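Local atomic coordinates of probable M18 family aminopeptidase 1 (Thermotoga maritima, PDB entry 2GLF), a protein that probably works as a metal-dependent aminopeptidase of the M18 family, removing residues from the amino ends of peptides. Residues R69-A74 with F274-E279; H92-R97 with H117-I122; L98-N103 with G223-V228. All blocks are in the same frame, centred on the assembly; numbering follows the deposited sequence.

Contact 1: R69-A74 with F274-E279; sequences RGKAIA and FFDKEE. With MN (manganese (II) ion), chain F.
Ile73 and Phe274 face each other as an antiparallel hydrogen-bonded pair where strands 73-77 and 270-275 run side by side, a worked example of a short ladder just ahead of a chain segment that goes on to a metal site. Both main-chain bonds of the pair are made: Ile73 N gives to Phe274 O at 3.1 Å, and Phe274 N returns the bond to Ile73 O at 3.0 Å. The oxygen of Phe274 has a further neighbour in a CA-H...O contact, with Ala72 CA at 3.3 Å.

The apolar part rests on the same pair, whose side chains lie alongside each other and point the same way. Ile73 sets CG1 opposite the backbone N (chi1 -175°), which turns the CG2 methyl to the edge of the Phe274 ring, in its plane and 3.5 Å from CD1. Helix 33-45 packs against both, with Leu44 on Ile73 and Ile40 on Phe274.

The charged part is indirect. Lys71 and Asp276 cross obliquely, the carboxylate OD1 of Asp276 lying 3.8 Å from the aliphatic CD of Lys71 rather than at its amine. Between Lys71 NZ and Asp276 OD1 there are 5.2 Å, and a water takes a weak bond from the amine and probably donates to Asp276 OD2. The amine is held more firmly by His369 of the second subunit and by a salt bridge to Glu224.

Farther along, Glu279 grips one manganese ion with both carboxylate oxygens, OE2 at 2.0 Å and OE1 at 2.6 Å, together with Asp249 and His425. The chemistry thus divides the work: backbone bonds and apolar packing join the strand ends, Lys71 hydrogen-bonds His369 of the second subunit and pairs its charge with Glu224, and the chain leaving the sheet carries a carboxylate to the metal site.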
loop_
_atom_site.group_PDB
_atom_site.type_symbol
_atom_site.label_atom_id
_atom_site.label_comp_id
_atom_site.label_asym_id
_atom_site.label_seq_id
_atom_site.Cartn_x
_atom_site.Cartn_y
_atom_site.Cartn_z
ATOM N N ARG A 69 13.628 -10.286 -51.472
ATOM C CA ARG A 69 14.232 -8.967 -51.621
ATOM C C ARG A 69 15.588 -8.911 -50.937
ATOM O O ARG A 69 15.978 -7.885 -50.367
ATOM C CB ARG A 69 13.311 -7.882 -51.059
ATOM C CG ARG A 69 12.098 -7.566 -51.936
ATOM C CD ARG A 69 11.273 -6.453 -51.312
ATOM N NE ARG A 69 10.141 -6.009 -52.128
ATOM C CZ ARG A 69 9.117 -6.776 -52.493
ATOM N NH1 ARG A 69 9.065 -8.051 -52.127
ATOM N NH2 ARG A 69 8.128 -6.258 -53.204
ATOM N N GLY A 70 16.311 -10.025 -51.017
ATOM C CA GLY A 70 17.619 -10.099 -50.398
ATOM C C GLY A 70 17.449 -10.375 -48.922
ATOM O O GLY A 70 18.408 -10.314 -48.158
ATOM N N LYS A 71 16.219 -10.685 -48.523
ATOM C CA LYS A 71 15.914 -10.965 -47.129
ATOM C C LYS A 71 15.129 -12.261 -46.968
ATOM O O LYS A 71 14.929 -12.740 -45.860
ATOM C CB LYS A 71 15.121 -9.807 -46.524
ATOM C CG LYS A 71 15.860 -8.486 -46.520
ATOM C CD LYS A 71 14.982 -7.384 -45.964
ATOM C CE LYS A 71 15.722 -6.067 -45.931
ATOM N NZ LYS A 71 14.896 -4.961 -45.364
ATOM N N ALA A 72 14.675 -12.824 -48.076
ATOM C CA ALA A 72 13.925 -14.068 -48.027
ATOM C C ALA A 72 14.324 -14.900 -49.231
ATOM O O ALA A 72 14.723 -14.360 -50.261
ATOM C CB ALA A 72 12.440 -13.781 -48.052
ATOM N N ILE A 73 14.228 -16.214 -49.117
ATOM C CA ILE A 73 14.607 -17.053 -50.235
ATOM C C ILE A 73 14.001 -18.446 -50.130
ATOM O O ILE A 73 14.139 -19.130 -49.116
ATOM C CB ILE A 73 16.145 -17.139 -50.334
ATOM C CG1 ILE A 73 16.552 -17.914 -51.583
ATOM C CG2 ILE A 73 16.712 -17.781 -49.077
ATOM C CD1 ILE A 73 18.051 -17.990 -51.783
ATOM N N ALA A 74 13.308 -18.847 -51.185
ATOM C CA ALA A 74 12.677 -20.155 -51.238
ATOM C C ALA A 74 13.446 -21.030 -52.231
ATOM O O ALA A 74 13.779 -20.594 -53.330
ATOM C CB ALA A 74 11.224 -20.013 -51.666
ATOM N N PHE A 274 12.749 -19.642 -46.557
ATOM C CA PHE A 274 13.350 -18.881 -45.476
ATOM C C PHE A 274 12.746 -17.490 -45.387
ATOM O O PHE A 274 12.923 -16.676 -46.295
ATOM C CB PHE A 274 14.849 -18.784 -45.722
ATOM C CG PHE A 274 15.546 -20.115 -45.739
ATOM C CD1 PHE A 274 16.477 -20.410 -46.717
ATOM C CD2 PHE A 274 15.305 -21.054 -44.748
ATOM C CE1 PHE A 274 17.163 -21.624 -46.702
ATOM C CE2 PHE A 274 15.987 -22.264 -44.730
ATOM C CZ PHE A 274 16.917 -22.549 -45.709
ATOM N N PHE A 275 12.042 -17.206 -44.293
ATOM C CA PHE A 275 11.411 -15.900 -44.133
ATOM C C PHE A 275 12.129 -14.938 -43.208
ATOM O O PHE A 275 12.983 -15.324 -42.418
ATOM C CB PHE A 275 9.971 -16.057 -43.651
ATOM C CG PHE A 275 9.097 -16.823 -44.598
ATOM C CD1 PHE A 275 8.940 -18.199 -44.462
ATOM C CD2 PHE A 275 8.424 -16.169 -45.628
ATOM C CE1 PHE A 275 8.122 -18.912 -45.335
ATOM C CE2 PHE A 275 7.602 -16.872 -46.510
ATOM C CZ PHE A 275 7.447 -18.246 -46.364
ATOM N N ASP A 276 11.751 -13.674 -43.330
ATOM C CA ASP A 276 12.299 -12.574 -42.543
ATOM C C ASP A 276 11.085 -11.972 -41.816
ATOM O O ASP A 276 9.946 -12.267 -42.174
ATOM C CB ASP A 276 12.978 -11.587 -43.527
ATOM C CG ASP A 276 13.054 -10.141 -43.020
ATOM O OD1 ASP A 276 12.490 -9.258 -43.710
ATOM O OD2 ASP A 276 13.689 -9.865 -41.973
ATOM N N LYS A 277 11.313 -11.182 -40.772
ATOM C CA LYS A 277 10.211 -10.551 -40.044
ATOM C C LYS A 277 9.378 -11.437 -39.110
ATOM O O LYS A 277 8.382 -10.973 -38.566
ATOM C CB LYS A 277 9.257 -9.853 -41.028
ATOM C CG LYS A 277 9.572 -8.391 -41.325
ATOM C CD LYS A 277 11.007 -8.208 -41.773
ATOM C CE LYS A 277 11.294 -6.792 -42.258
ATOM N NZ LYS A 277 11.230 -5.784 -41.168
ATOM N N GLU A 278 9.754 -12.695 -38.909
ATOM C CA GLU A 278 8.961 -13.543 -38.018
ATOM C C GLU A 278 9.016 -13.016 -36.587
ATOM O O GLU A 278 7.999 -12.994 -35.894
ATOM C CB GLU A 278 9.464 -14.987 -38.038
ATOM C CG GLU A 278 10.107 -15.435 -36.732
ATOM C CD GLU A 278 9.114 -15.855 -35.673
ATOM O OE1 GLU A 278 9.544 -16.100 -34.520
ATOM O OE2 GLU A 278 7.911 -15.952 -35.990
ATOM N N GLU A 279 10.210 -12.607 -36.154
ATOM C CA GLU A 279 10.417 -12.090 -34.806
ATOM C C GLU A 279 9.578 -10.857 -34.467
ATOM O O GLU A 279 9.641 -10.370 -33.343
ATOM C CB GLU A 279 11.897 -11.757 -34.575
ATOM C CG GLU A 279 12.850 -12.952 -34.493
ATOM C CD GLU A 279 12.591 -13.865 -33.304
ATOM O OE1 GLU A 279 11.769 -13.526 -32.438
ATOM O OE2 GLU A 279 13.221 -14.932 -33.231
HETATM MN MN MN F . 12.364 -15.996 -31.715
HETATM O O HOH W 1 14.343 -6.986 -42.766
#

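Contact 2: H92-R97 with H117-I122; sequences HIDSPR and HYYGGI. With MN (manganese (II) ion), chain E.
Tyr119 donates its hydroxyl to Asp94, OH to OD1 at 2.5 Å, meeting the carboxylate on its anti side, with the carboxylate plane 73° from the ring. The same OD1 accepts the backbone N of Glu279. His92 ND1 makes weak bonds to OD2 and to the backbone O of Asp94, and on its other nitrogen His92 NE2 binds a manganese ion at 2.4 Å; Asp94 thus probably helps set the turn of this metal ligand from the second shell.

Arg97 and Tyr119 form an antiparallel hydrogen-bonded pair, Arg97 N to Tyr119 O at 3.1 Å and Tyr119 N to Arg97 O at 2.9 Å. Above this pair the guanidinium of Arg97 lies flat on the Tyr119 ring, a cation-pi stack with planes 11° apart and CZ 3.5 Å from the ring centroid. A bend at chi3 (139°) lays the group over the face, and Asp99 and Glu226 hold it there through NH1.

Outward, Pro96 CB packs on Ile122 CG2 at 3.6 Å. Beside it Gly120 has backbone angles that suit glycine.

Segment 92-97 leads from strand 87-92 of the mixed sheet into strand 97-108 of the antiparallel one, where strand 111-119 lies next to it; helix 33-45 packs on Ile93, and Arg251 of helix 248-263 on Ser95.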
loop_
_atom_site.group_PDB
_atom_site.type_symbol
_atom_site.label_atom_id
_atom_site.label_comp_id
_atom_site.label_asym_id
_atom_site.label_seq_id
_atom_site.Cartn_x
_atom_site.Cartn_y
_atom_site.Cartn_z
ATOM N N HIS A 92 12.720 -19.163 -40.309
ATOM C CA HIS A 92 12.942 -17.729 -40.439
ATOM C C HIS A 92 14.414 -17.415 -40.196
ATOM O O HIS A 92 15.083 -18.078 -39.404
ATOM C CB HIS A 92 12.029 -16.941 -39.483
ATOM C CG HIS A 92 12.365 -17.081 -38.027
ATOM N ND1 HIS A 92 13.233 -16.224 -37.379
ATOM C CD2 HIS A 92 11.886 -17.920 -37.077
ATOM C CE1 HIS A 92 13.267 -16.527 -36.092
ATOM N NE2 HIS A 92 12.459 -17.552 -35.882
ATOM N N ILE A 93 14.925 -16.416 -40.904
ATOM C CA ILE A 93 16.321 -16.064 -40.772
ATOM C C ILE A 93 16.560 -14.717 -40.109
ATOM O O ILE A 93 17.690 -14.231 -40.080
ATOM C CB ILE A 93 17.034 -16.116 -42.144
ATOM C CG1 ILE A 93 16.281 -15.274 -43.169
ATOM C CG2 ILE A 93 17.124 -17.553 -42.624
ATOM C CD1 ILE A 93 16.932 -15.266 -44.529
ATOM N N ASP A 94 15.510 -14.108 -39.571
ATOM C CA ASP A 94 15.685 -12.842 -38.870
ATOM C C ASP A 94 15.848 -13.192 -37.386
ATOM O O ASP A 94 15.308 -14.199 -36.922
ATOM C CB ASP A 94 14.473 -11.930 -39.063
ATOM C CG ASP A 94 13.201 -12.521 -38.499
ATOM O OD1 ASP A 94 12.476 -11.793 -37.786
ATOM O OD2 ASP A 94 12.924 -13.713 -38.772
ATOM N N SER A 95 16.600 -12.380 -36.648
ATOM C CA SER A 95 16.822 -12.629 -35.224
ATOM C C SER A 95 16.786 -11.347 -34.413
ATOM O O SER A 95 17.114 -10.277 -34.923
ATOM C CB SER A 95 18.179 -13.294 -35.002
ATOM O OG SER A 95 18.178 -14.626 -35.463
ATOM N N PRO A 96 16.376 -11.432 -33.135
ATOM C CA PRO A 96 16.347 -10.202 -32.342
ATOM C C PRO A 96 17.685 -9.469 -32.495
ATOM O O PRO A 96 18.754 -10.091 -32.544
ATOM C CB PRO A 96 16.088 -10.725 -30.933
ATOM C CG PRO A 96 15.130 -11.858 -31.196
ATOM C CD PRO A 96 15.778 -12.556 -32.386
ATOM N N ARG A 97 17.617 -8.148 -32.591
ATOM C CA ARG A 97 18.810 -7.331 -32.773
ATOM C C ARG A 97 18.504 -5.893 -32.378
ATOM O O ARG A 97 17.539 -5.619 -31.661
ATOM C CB ARG A 97 19.208 -7.360 -34.246
ATOM C CG ARG A 97 18.049 -6.977 -35.176
ATOM C CD ARG A 97 18.428 -7.119 -36.637
ATOM N NE ARG A 97 17.357 -7.701 -37.451
ATOM C CZ ARG A 97 16.340 -7.019 -37.972
ATOM N NH1 ARG A 97 16.234 -5.711 -37.776
ATOM N NH2 ARG A 97 15.423 -7.652 -38.695
ATOM N N HIS A 117 17.012 1.212 -32.155
ATOM C CA HIS A 117 15.635 0.888 -31.844
ATOM C C HIS A 117 15.680 -0.636 -31.928
ATOM O O HIS A 117 15.962 -1.190 -32.986
ATOM C CB HIS A 117 14.715 1.474 -32.905
ATOM C CG HIS A 117 13.265 1.386 -32.561
ATOM N ND1 HIS A 117 12.663 0.205 -32.185
ATOM C CD2 HIS A 117 12.289 2.324 -32.561
ATOM C CE1 HIS A 117 11.376 0.419 -31.970
ATOM N NE2 HIS A 117 11.123 1.697 -32.193
ATOM N N TYR A 118 15.435 -1.317 -30.812
ATOM C CA TYR A 118 15.510 -2.770 -30.810
ATOM C C TYR A 118 14.454 -3.467 -31.653
ATOM O O TYR A 118 13.333 -2.983 -31.817
ATOM C CB TYR A 118 15.500 -3.300 -29.374
ATOM C CG TYR A 118 14.183 -3.211 -28.663
ATOM C CD1 TYR A 118 13.260 -4.256 -28.728
ATOM C CD2 TYR A 118 13.863 -2.098 -27.894
ATOM C CE1 TYR A 118 12.047 -4.192 -28.039
ATOM C CE2 TYR A 118 12.658 -2.025 -27.203
ATOM C CZ TYR A 118 11.757 -3.074 -27.278
ATOM O OH TYR A 118 10.575 -3.001 -26.587
ATOM N N TYR A 119 14.848 -4.614 -32.198
ATOM C CA TYR A 119 13.998 -5.423 -33.058
ATOM C C TYR A 119 13.701 -6.766 -32.406
ATOM O O TYR A 119 14.618 -7.481 -31.994
ATOM C CB TYR A 119 14.713 -5.650 -34.383
ATOM C CG TYR A 119 14.029 -6.620 -35.306
ATOM C CD1 TYR A 119 13.015 -6.204 -36.158
ATOM C CD2 TYR A 119 14.406 -7.958 -35.337
ATOM C CE1 TYR A 119 12.400 -7.094 -37.020
ATOM C CE2 TYR A 119 13.796 -8.857 -36.193
ATOM C CZ TYR A 119 12.798 -8.419 -37.036
ATOM O OH TYR A 119 12.219 -9.304 -37.916
ATOM N N GLY A 120 12.425 -7.117 -32.318
ATOM C CA GLY A 120 12.068 -8.388 -31.714
ATOM C C GLY A 120 12.111 -8.413 -30.192
ATOM O O GLY A 120 12.272 -7.374 -29.537
ATOM N N GLY A 121 11.986 -9.613 -29.629
ATOM C CA GLY A 121 11.984 -9.769 -28.190
ATOM C C GLY A 121 13.312 -9.926 -27.473
ATOM O O GLY A 121 13.538 -10.938 -26.817
ATOM N N ILE A 122 14.190 -8.934 -27.585
ATOM C CA ILE A 122 15.481 -8.968 -26.893
ATOM C C ILE A 122 15.177 -8.753 -25.408
ATOM O O ILE A 122 14.134 -8.192 -25.080
ATOM C CB ILE A 122 16.401 -7.804 -27.339
ATOM C CG1 ILE A 122 15.817 -6.470 -26.850
ATOM C CG2 ILE A 122 16.544 -7.793 -28.847
ATOM C CD1 ILE A 122 16.702 -5.270 -27.080
HETATM MN MN MN E . 11.976 -18.626 -33.743
HETATM O O HOH W 2 12.004 -19.865 -31.734
#

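Contact 3: L98-N103 with G223-V228; sequences LDFKPN and GEIEVV
Phe100 turns one face of its ring to Ile225, whose CG2 methyl sits almost over the ring centre, 3.5 Å from the centroid and 4° off the normal, a CH-pi contact, an example of an aromatic ring packed on a branched neighbour across a strand pair. The branching of Ile225 puts it there: with CG1 beside the backbone N (chi1 -53°) and against CD2 of Phe100, CG2 stands anti to that N and reaches over the middle of the ring. At the ring's rim Val227 supplies CG2, 3.5 Å from Phe100 CE1, its side chain crossing that of Phe100 at about a right angle. An alanine at Phe100 is likely to leave the Ile225 methyl without the ring beneath it and to open a gap beside Val227.

On the same face Leu98 and Val227 cross at a slant, meeting CB to CB at 3.6 Å. The opposite face carries Asp99 and Glu226, a non-hydrogen-bonded pair whose side chains run alongside each other, both with CG beside the backbone N. Their carboxylates, 26° apart in plane, come within 4.0 Å between Asp99 OD1 and Glu226 OE2; both receive Arg97 NH1, which probably offsets their like charge.

The backbones are joined by Val227 N to Leu98 O at 2.6 Å, Phe100 N to Ile225 O at 3.1 Å and a weak return bond from Leu98 N to Val227 O. Beyond Phe100 a water takes over, accepting from Ile225 N and lying 2.7 Å from Phe100 O.

Within the antiparallel sheet, strand 111-119 flanks 97-108 and strand 132-139 flanks 223-229; Ile134 touches both Phe100 and Ile225, Leu186 of strand 185-189 meets Phe100 and Val227, and the Phe114 ring stacks on Phe100.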
loop_
_atom_site.group_PDB
_atom_site.type_symbol
_atom_site.label_atom_id
_atom_site.label_comp_id
_atom_site.label_asym_id
_atom_site.label_seq_id
_atom_site.Cartn_x
_atom_site.Cartn_y
_atom_site.Cartn_z
ATOM N N LEU A 98 19.347 -4.984 -32.856
ATOM C CA LEU A 98 19.174 -3.557 -32.628
ATOM C C LEU A 98 19.346 -2.911 -34.001
ATOM O O LEU A 98 20.255 -3.277 -34.745
ATOM C CB LEU A 98 20.240 -3.009 -31.674
ATOM C CG LEU A 98 20.335 -3.538 -30.241
ATOM C CD1 LEU A 98 21.512 -2.861 -29.540
ATOM C CD2 LEU A 98 19.040 -3.276 -29.487
ATOM N N ASP A 99 18.466 -1.975 -34.347
ATOM C CA ASP A 99 18.551 -1.285 -35.631
ATOM C C ASP A 99 18.908 0.178 -35.430
ATOM O O ASP A 99 18.357 0.831 -34.552
ATOM C CB ASP A 99 17.215 -1.324 -36.385
ATOM C CG ASP A 99 16.825 -2.714 -36.858
ATOM O OD1 ASP A 99 17.714 -3.579 -37.032
ATOM O OD2 ASP A 99 15.609 -2.929 -37.080
ATOM N N PHE A 100 19.831 0.689 -36.236
ATOM C CA PHE A 100 20.195 2.099 -36.174
ATOM C C PHE A 100 18.912 2.854 -36.554
ATOM O O PHE A 100 18.204 2.439 -37.472
ATOM C CB PHE A 100 21.255 2.421 -37.238
ATOM C CG PHE A 100 22.685 2.278 -36.778
ATOM C CD1 PHE A 100 23.031 1.424 -35.738
ATOM C CD2 PHE A 100 23.696 2.976 -37.434
ATOM C CE1 PHE A 100 24.362 1.268 -35.362
ATOM C CE2 PHE A 100 25.021 2.825 -37.067
ATOM C CZ PHE A 100 25.355 1.969 -36.028
ATOM N N LYS A 101 18.599 3.944 -35.863
ATOM C CA LYS A 101 17.415 4.721 -36.224
ATOM C C LYS A 101 17.735 5.448 -37.527
ATOM O O LYS A 101 18.881 5.457 -37.965
ATOM C CB LYS A 101 17.083 5.752 -35.147
ATOM C CG LYS A 101 16.342 5.197 -33.950
ATOM C CD LYS A 101 15.837 6.323 -33.069
ATOM C CE LYS A 101 15.024 5.792 -31.904
ATOM N NZ LYS A 101 14.671 6.890 -30.963
ATOM N N PRO A 102 16.727 6.061 -38.167
ATOM C CA PRO A 102 17.003 6.773 -39.423
ATOM C C PRO A 102 18.108 7.831 -39.270
ATOM O O PRO A 102 18.990 7.943 -40.124
ATOM C CB PRO A 102 15.643 7.362 -39.782
ATOM C CG PRO A 102 14.698 6.309 -39.272
ATOM C CD PRO A 102 15.278 6.003 -37.907
ATOM N N ASN A 103 18.059 8.616 -38.196
ATOM C CA ASN A 103 19.103 9.610 -37.935
ATOM C C ASN A 103 19.752 9.134 -36.644
ATOM O O ASN A 103 19.484 9.678 -35.575
ATOM C CB ASN A 103 18.520 11.005 -37.725
ATOM C CG ASN A 103 17.730 11.494 -38.915
ATOM O OD1 ASN A 103 18.183 11.407 -40.053
ATOM N ND2 ASN A 103 16.543 12.024 -38.656
ATOM N N GLY A 223 18.844 3.683 -45.403
ATOM C CA GLY A 223 19.769 2.632 -45.031
ATOM C C GLY A 223 19.248 1.758 -43.908
ATOM O O GLY A 223 18.315 2.131 -43.193
ATOM N N GLU A 224 19.855 0.586 -43.758
ATOM C CA GLU A 224 19.464 -0.353 -42.722
ATOM C C GLU A 224 20.679 -0.956 -42.030
ATOM O O GLU A 224 21.360 -1.816 -42.588
ATOM C CB GLU A 224 18.588 -1.461 -43.314
ATOM C CG GLU A 224 17.105 -1.172 -43.157
ATOM C CD GLU A 224 16.203 -2.125 -43.918
ATOM O OE1 GLU A 224 15.004 -2.184 -43.569
ATOM O OE2 GLU A 224 16.676 -2.797 -44.863
ATOM N N ILE A 225 20.952 -0.491 -40.815
ATOM C CA ILE A 225 22.077 -1.003 -40.046
ATOM C C ILE A 225 21.552 -1.851 -38.896
ATOM O O ILE A 225 20.563 -1.506 -38.259
ATOM C CB ILE A 225 22.936 0.135 -39.450
ATOM C CG1 ILE A 225 23.353 1.115 -40.546
ATOM C CG2 ILE A 225 24.169 -0.450 -38.780
ATOM C CD1 ILE A 225 24.222 0.488 -41.607
ATOM N N GLU A 226 22.222 -2.963 -38.635
ATOM C CA GLU A 226 21.822 -3.847 -37.560
ATOM C C GLU A 226 22.993 -4.074 -36.597
ATOM O O GLU A 226 24.111 -4.382 -37.017
ATOM C CB GLU A 226 21.323 -5.181 -38.136
ATOM C CG GLU A 226 20.247 -5.021 -39.218
ATOM C CD GLU A 226 19.435 -6.298 -39.471
ATOM O OE1 GLU A 226 19.946 -7.407 -39.198
ATOM O OE2 GLU A 226 18.286 -6.190 -39.957
ATOM N N VAL A 227 22.735 -3.892 -35.306
ATOM C CA VAL A 227 23.759 -4.080 -34.283
ATOM C C VAL A 227 23.636 -5.510 -33.785
ATOM O O VAL A 227 22.559 -5.947 -33.418
ATOM C CB VAL A 227 23.572 -3.077 -33.114
ATOM C CG1 VAL A 227 24.601 -3.343 -32.026
ATOM C CG2 VAL A 227 23.700 -1.649 -33.632
ATOM N N VAL A 228 24.749 -6.228 -33.777
ATOM C CA VAL A 228 24.761 -7.629 -33.371
ATOM C C VAL A 228 25.973 -7.964 -32.501
ATOM O O VAL A 228 27.020 -7.337 -32.629
ATOM C CB VAL A 228 24.756 -8.517 -34.638
ATOM C CG1 VAL A 228 25.821 -9.608 -34.537
ATOM C CG2 VAL A 228 23.362 -9.102 -34.846
HETATM O O HOH W 3 19.025 1.906 -40.019
#

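In the fold
From the N terminus the chain lays down 69-74 at the start of strand 73-77, passes through strand 87-92 into 92-97, and runs straight on through 98-103. Strands 97-108 and 111-119 form a hairpin, and contact 2 closes this short loop when 117-122 comes back. About 120 residues separate the two sides of contact 3, and some 200 those of contact 1, which encloses both others. Contacts 2 and 3 cross, their segments alternating along the chain. Contact 1 belongs to the mixed sheet and contact 3 to the antiparallel one; contact 2 spans the passage between them, hydrogen-bonded to contact 1 through Ile93 and to contact 3 through His117.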